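Local coordinates for trypsin-resistant surface T6 protein (Streptococcus pyogenes serotype M6, PDB 4P0D) that forms the backbone subunit of the pilus on the cell surface, probably linked covalently into the fibre and to the wall by sortase, at residues Asn89-Thr101 against Pro111-Leu124. The protein carries 1 engineered substitution. Sequence-based numbering, arbitrary orientation.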
loop_
_atom_site.group_PDB
_atom_site.type_symbol
_atom_site.label_atom_id
_atom_site.label_comp_id
_atom_site.label_asym_id
_atom_site.label_seq_id
_atom_site.Cartn_x
_atom_site.Cartn_y
_atom_site.Cartn_z
ATOM N N ASN A 89 -6.957 41.304 -8.567
ATOM C CA ASN A 89 -6.960 42.761 -8.537
ATOM C C ASN A 89 -7.920 43.211 -7.452
ATOM O O ASN A 89 -9.140 43.169 -7.633
ATOM C CB ASN A 89 -7.407 43.353 -9.874
ATOM C CG ASN A 89 -6.389 43.153 -10.986
ATOM O OD1 ASN A 89 -5.199 43.424 -10.829
ATOM N ND2 ASN A 89 -6.860 42.696 -12.118
ATOM N N ALA A 90 -7.369 43.620 -6.318
ATOM C CA ALA A 90 -8.174 44.004 -5.164
ATOM C C ALA A 90 -8.763 45.375 -5.436
ATOM O O ALA A 90 -8.104 46.216 -6.045
ATOM C CB ALA A 90 -7.314 44.057 -3.913
ATOM N N ARG A 91 -10.003 45.585 -5.007
ATOM C CA ARG A 91 -10.643 46.901 -5.096
ATOM C C ARG A 91 -10.603 47.578 -3.726
ATOM O O ARG A 91 -11.399 47.261 -2.849
ATOM C CB ARG A 91 -12.083 46.775 -5.562
ATOM C CG ARG A 91 -12.764 48.134 -5.696
ATOM C CD ARG A 91 -14.274 48.024 -5.801
ATOM N NE ARG A 91 -14.653 47.778 -7.184
ATOM N N GLY A 92 -9.661 48.495 -3.555
ATOM C CA GLY A 92 -9.496 49.229 -2.310
ATOM C C GLY A 92 -8.718 48.421 -1.300
ATOM O O GLY A 92 -8.563 47.213 -1.455
ATOM N N ALA A 93 -8.230 49.092 -0.269
ATOM C CA ALA A 93 -7.488 48.441 0.786
ATOM C C ALA A 93 -8.391 47.374 1.388
ATOM O O ALA A 93 -9.585 47.597 1.589
ATOM C CB ALA A 93 -7.042 49.437 1.849
ATOM N N SER A 94 -7.815 46.192 1.587
ATOM C CA SER A 94 -8.553 45.016 2.004
ATOM C C SER A 94 -7.585 43.916 2.397
ATOM O O SER A 94 -6.413 43.938 2.009
ATOM C CB SER A 94 -9.489 44.544 0.895
ATOM O OG SER A 94 -8.870 44.681 -0.367
ATOM N N VAL A 95 -8.095 42.967 3.181
ATOM C CA VAL A 95 -7.291 41.895 3.772
ATOM C C VAL A 95 -7.981 40.579 3.460
ATOM O O VAL A 95 -9.189 40.464 3.640
ATOM C CB VAL A 95 -7.190 42.076 5.298
ATOM C CG1 VAL A 95 -6.137 41.148 5.891
ATOM C CG2 VAL A 95 -6.874 43.527 5.635
ATOM N N TYR A 96 -7.212 39.605 2.987
ATOM C CA TYR A 96 -7.732 38.304 2.559
ATOM C C TYR A 96 -6.958 37.124 3.155
ATOM O O TYR A 96 -5.777 37.207 3.428
ATOM C CB TYR A 96 -7.653 38.162 1.024
ATOM C CG TYR A 96 -8.484 39.143 0.233
ATOM C CD1 TYR A 96 -8.010 40.420 -0.041
ATOM C CD2 TYR A 96 -9.745 38.787 -0.250
ATOM C CE1 TYR A 96 -8.768 41.318 -0.761
ATOM C CE2 TYR A 96 -10.508 39.681 -0.978
ATOM C CZ TYR A 96 -10.008 40.941 -1.227
ATOM O OH TYR A 96 -10.759 41.829 -1.942
ATOM N N ILE A 97 -7.648 36.009 3.315
ATOM C CA ILE A 97 -6.998 34.716 3.506
ATOM C C ILE A 97 -7.156 33.967 2.198
ATOM O O ILE A 97 -8.265 33.849 1.697
ATOM C CB ILE A 97 -7.685 33.907 4.620
ATOM C CG1 ILE A 97 -7.502 34.607 5.972
ATOM C CG2 ILE A 97 -7.139 32.479 4.679
ATOM C CD1 ILE A 97 -6.063 34.821 6.389
ATOM N N ALA A 98 -6.050 33.461 1.653
ATOM C CA ALA A 98 -6.116 32.603 0.481
ATOM C C ALA A 98 -5.927 31.155 0.908
ATOM O O ALA A 98 -5.015 30.852 1.680
ATOM C CB ALA A 98 -5.061 33.024 -0.529
ATOM N N LEU A 99 -6.815 30.282 0.439
ATOM C CA LEU A 99 -6.656 28.838 0.572
ATOM C C LEU A 99 -6.466 28.180 -0.807
ATOM O O LEU A 99 -7.243 28.428 -1.762
ATOM C CB LEU A 99 -7.848 28.194 1.289
ATOM C CG LEU A 99 -8.121 28.695 2.720
ATOM C CD1 LEU A 99 -9.373 28.020 3.279
ATOM C CD2 LEU A 99 -6.932 28.472 3.650
ATOM N N LEU A 100 -5.440 27.334 -0.883
ATOM C CA LEU A 100 -5.148 26.546 -2.080
ATOM C C LEU A 100 -5.501 25.084 -1.784
ATOM O O LEU A 100 -4.909 24.468 -0.873
ATOM C CB LEU A 100 -3.672 26.688 -2.471
ATOM C CG LEU A 100 -3.190 28.103 -2.850
ATOM C CD1 LEU A 100 -2.656 28.865 -1.641
ATOM C CD2 LEU A 100 -2.092 28.034 -3.902
ATOM N N THR A 101 -6.476 24.551 -2.520
ATOM C CA THR A 101 -7.062 23.231 -2.233
ATOM C C THR A 101 -7.101 22.394 -3.494
ATOM O O THR A 101 -6.930 22.912 -4.592
ATOM C CB THR A 101 -8.524 23.338 -1.744
ATOM O OG1 THR A 101 -9.282 24.104 -2.681
ATOM C CG2 THR A 101 -8.601 23.992 -0.407
ATOM N N PRO A 111 -2.131 28.060 4.646
ATOM C CA PRO A 111 -2.945 29.269 4.362
ATOM C C PRO A 111 -2.079 30.494 4.056
ATOM O O PRO A 111 -0.938 30.545 4.480
ATOM C CB PRO A 111 -3.705 29.507 5.659
ATOM C CG PRO A 111 -3.454 28.335 6.532
ATOM C CD PRO A 111 -2.212 27.657 6.060
ATOM N N ILE A 112 -2.613 31.465 3.330
ATOM C CA ILE A 112 -1.877 32.692 3.022
ATOM C C ILE A 112 -2.704 33.911 3.407
ATOM O O ILE A 112 -3.911 33.953 3.170
ATOM C CB ILE A 112 -1.480 32.792 1.537
ATOM C CG1 ILE A 112 -0.698 31.552 1.098
ATOM C CG2 ILE A 112 -0.619 34.036 1.305
ATOM C CD1 ILE A 112 -0.454 31.480 -0.401
ATOM N N LEU A 113 -2.045 34.869 4.057
ATOM C CA LEU A 113 -2.631 36.176 4.319
ATOM C C LEU A 113 -2.134 37.200 3.301
ATOM O O LEU A 113 -0.932 37.441 3.187
ATOM C CB LEU A 113 -2.269 36.664 5.717
ATOM C CG LEU A 113 -2.723 38.087 6.056
ATOM C CD1 LEU A 113 -4.209 38.131 6.350
ATOM C CD2 LEU A 113 -1.916 38.593 7.244
ATOM N N LEU A 114 -3.074 37.821 2.600
ATOM C CA LEU A 114 -2.755 38.854 1.635
ATOM C C LEU A 114 -3.530 40.124 1.954
ATOM O O LEU A 114 -4.695 40.076 2.357
ATOM C CB LEU A 114 -3.095 38.404 0.218
ATOM C CG LEU A 114 -2.263 37.226 -0.307
ATOM C CD1 LEU A 114 -2.929 36.621 -1.529
ATOM C CD2 LEU A 114 -0.831 37.621 -0.641
ATOM N N ALA A 115 -2.892 41.257 1.739
ATOM C CA ALA A 115 -3.542 42.542 2.004
ATOM C C ALA A 115 -3.109 43.580 0.983
ATOM O O ALA A 115 -1.942 43.603 0.608
ATOM C CB ALA A 115 -3.196 43.017 3.407
ATOM N N ALA A 116 -4.054 44.412 0.522
ATOM C CA ALA A 116 -3.713 45.643 -0.194
ATOM C C ALA A 116 -3.764 46.793 0.806
ATOM O O ALA A 116 -4.768 46.966 1.519
ATOM C CB ALA A 116 -4.649 45.886 -1.355
ATOM N N SER A 117 -2.673 47.559 0.868
ATOM C CA SER A 117 -2.458 48.543 1.949
ATOM C C SER A 117 -1.804 49.843 1.493
ATOM O O SER A 117 -0.928 49.830 0.637
ATOM C CB SER A 117 -1.564 47.924 3.026
ATOM O OG SER A 117 -1.298 48.876 4.043
ATOM N N TYR A 118 -2.216 50.957 2.102
ATOM C CA TYR A 118 -1.608 52.254 1.845
ATOM C C TYR A 118 -0.359 52.482 2.681
ATOM O O TYR A 118 0.307 53.495 2.504
ATOM C CB TYR A 118 -2.605 53.395 2.124
ATOM C CG TYR A 118 -3.778 53.406 1.192
ATOM C CD1 TYR A 118 -3.620 53.741 -0.152
ATOM C CD2 TYR A 118 -5.047 53.098 1.643
ATOM C CE1 TYR A 118 -4.694 53.759 -1.025
ATOM C CE2 TYR A 118 -6.129 53.107 0.780
ATOM C CZ TYR A 118 -5.937 53.432 -0.568
ATOM O OH TYR A 118 -6.998 53.426 -1.440
ATOM N N ASN A 119 -0.032 51.559 3.585
ATOM C CA ASN A 119 1.080 51.746 4.516
ATOM C C ASN A 119 2.251 50.809 4.279
ATOM O O ASN A 119 3.003 50.510 5.210
ATOM C CB ASN A 119 0.579 51.562 5.958
ATOM C CG ASN A 119 1.439 52.287 6.980
ATOM O OD1 ASN A 119 2.208 53.192 6.647
ATOM N ND2 ASN A 119 1.300 51.900 8.239
ATOM N N GLY A 120 2.398 50.339 3.044
ATOM C CA GLY A 120 3.472 49.409 2.677
ATOM C C GLY A 120 2.964 47.995 2.443
ATOM O O GLY A 120 1.926 47.604 2.970
ATOM N N GLU A 121 3.709 47.222 1.651
ATOM C CA GLU A 121 3.279 45.871 1.277
ATOM C C GLU A 121 2.845 45.084 2.503
ATOM O O GLU A 121 3.626 44.902 3.428
ATOM C CB GLU A 121 4.388 45.116 0.536
ATOM N N GLY A 122 1.581 44.664 2.524
ATOM C CA GLY A 122 1.045 43.797 3.581
ATOM C C GLY A 122 0.809 44.440 4.937
ATOM O O GLY A 122 0.346 43.777 5.863
ATOM N N ASN A 123 1.075 45.738 5.053
ATOM C CA ASN A 123 1.104 46.413 6.352
ATOM C C ASN A 123 -0.298 46.692 6.868
ATOM O O ASN A 123 -1.043 47.456 6.261
ATOM C CB ASN A 123 1.881 47.724 6.225
ATOM C CG ASN A 123 2.308 48.299 7.572
ATOM O OD1 ASN A 123 1.838 47.890 8.638
ATOM N ND2 ASN A 123 3.216 49.261 7.519
ATOM N N LEU A 124 -0.654 46.088 7.998
ATOM C CA LEU A 124 -2.019 46.211 8.539
ATOM C C LEU A 124 -2.220 47.318 9.588
ATOM O O LEU A 124 -3.356 47.574 9.974
ATOM C CB LEU A 124 -2.506 44.872 9.101
ATOM C CG LEU A 124 -2.582 43.699 8.108
ATOM C CD1 LEU A 124 -3.268 42.514 8.782
ATOM C CD2 LEU A 124 -3.304 44.059 6.802
#
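Leu114 O takes the N-H of Tyr96 at 2.6 Å, almost head-on to the carbonyl (C=O...N 171°), and also meets the CA-H of Val95 and the rim of the Tyr96 ring, close to the ring plane. Leu114 N answers by donating to Tyr96 O. Two more such pairs, Ser94 with Ala116 and Ala98 with Ile112, complete six backbone bonds that zip strands 94-101 and 112-116 into an antiparallel hairpin; the N-H of Ala98 reaches Ile112 O at 2.7 Å. On the face carrying Val95, Ile97, Leu113 and Ala115, Leu113 is the hub. Its CG stands anti to the backbone N (chi1 175°), which sends CD1 over Tyr96 O and between Val95 CG1, at 3.6 Å, and Ile97 CD1. The other branch of Val95, CG2, meets Leu124 CD2 tip to tip at 3.8 Å. On the reverse face Ala98 CB touches both Ile112 CB and Leu114 CD1, while Leu100 CD1 meets Ile112 CD1 at 3.6 Å. At the Ala116 end, Ala116 CB packs on Ala90 CB, and Ser94 OG donates to Gly92 O (2.8 Å), bracing the link between strands 86-91 and 94-101. Here too Ala93 CB meets Tyr118 CE2 obliquely at 3.9 Å, and Tyr118 OH is hydrogen-bonded to Tyr31. The hairpin belongs to the N-terminal Ig-like domain: strand 20-31 pairs with 94-101 along its other edge, helix 56-68 covers Ile97 and Leu113, and Ile12 of strand 7-13 packs on Ala98 and Ile112 from the reverse face.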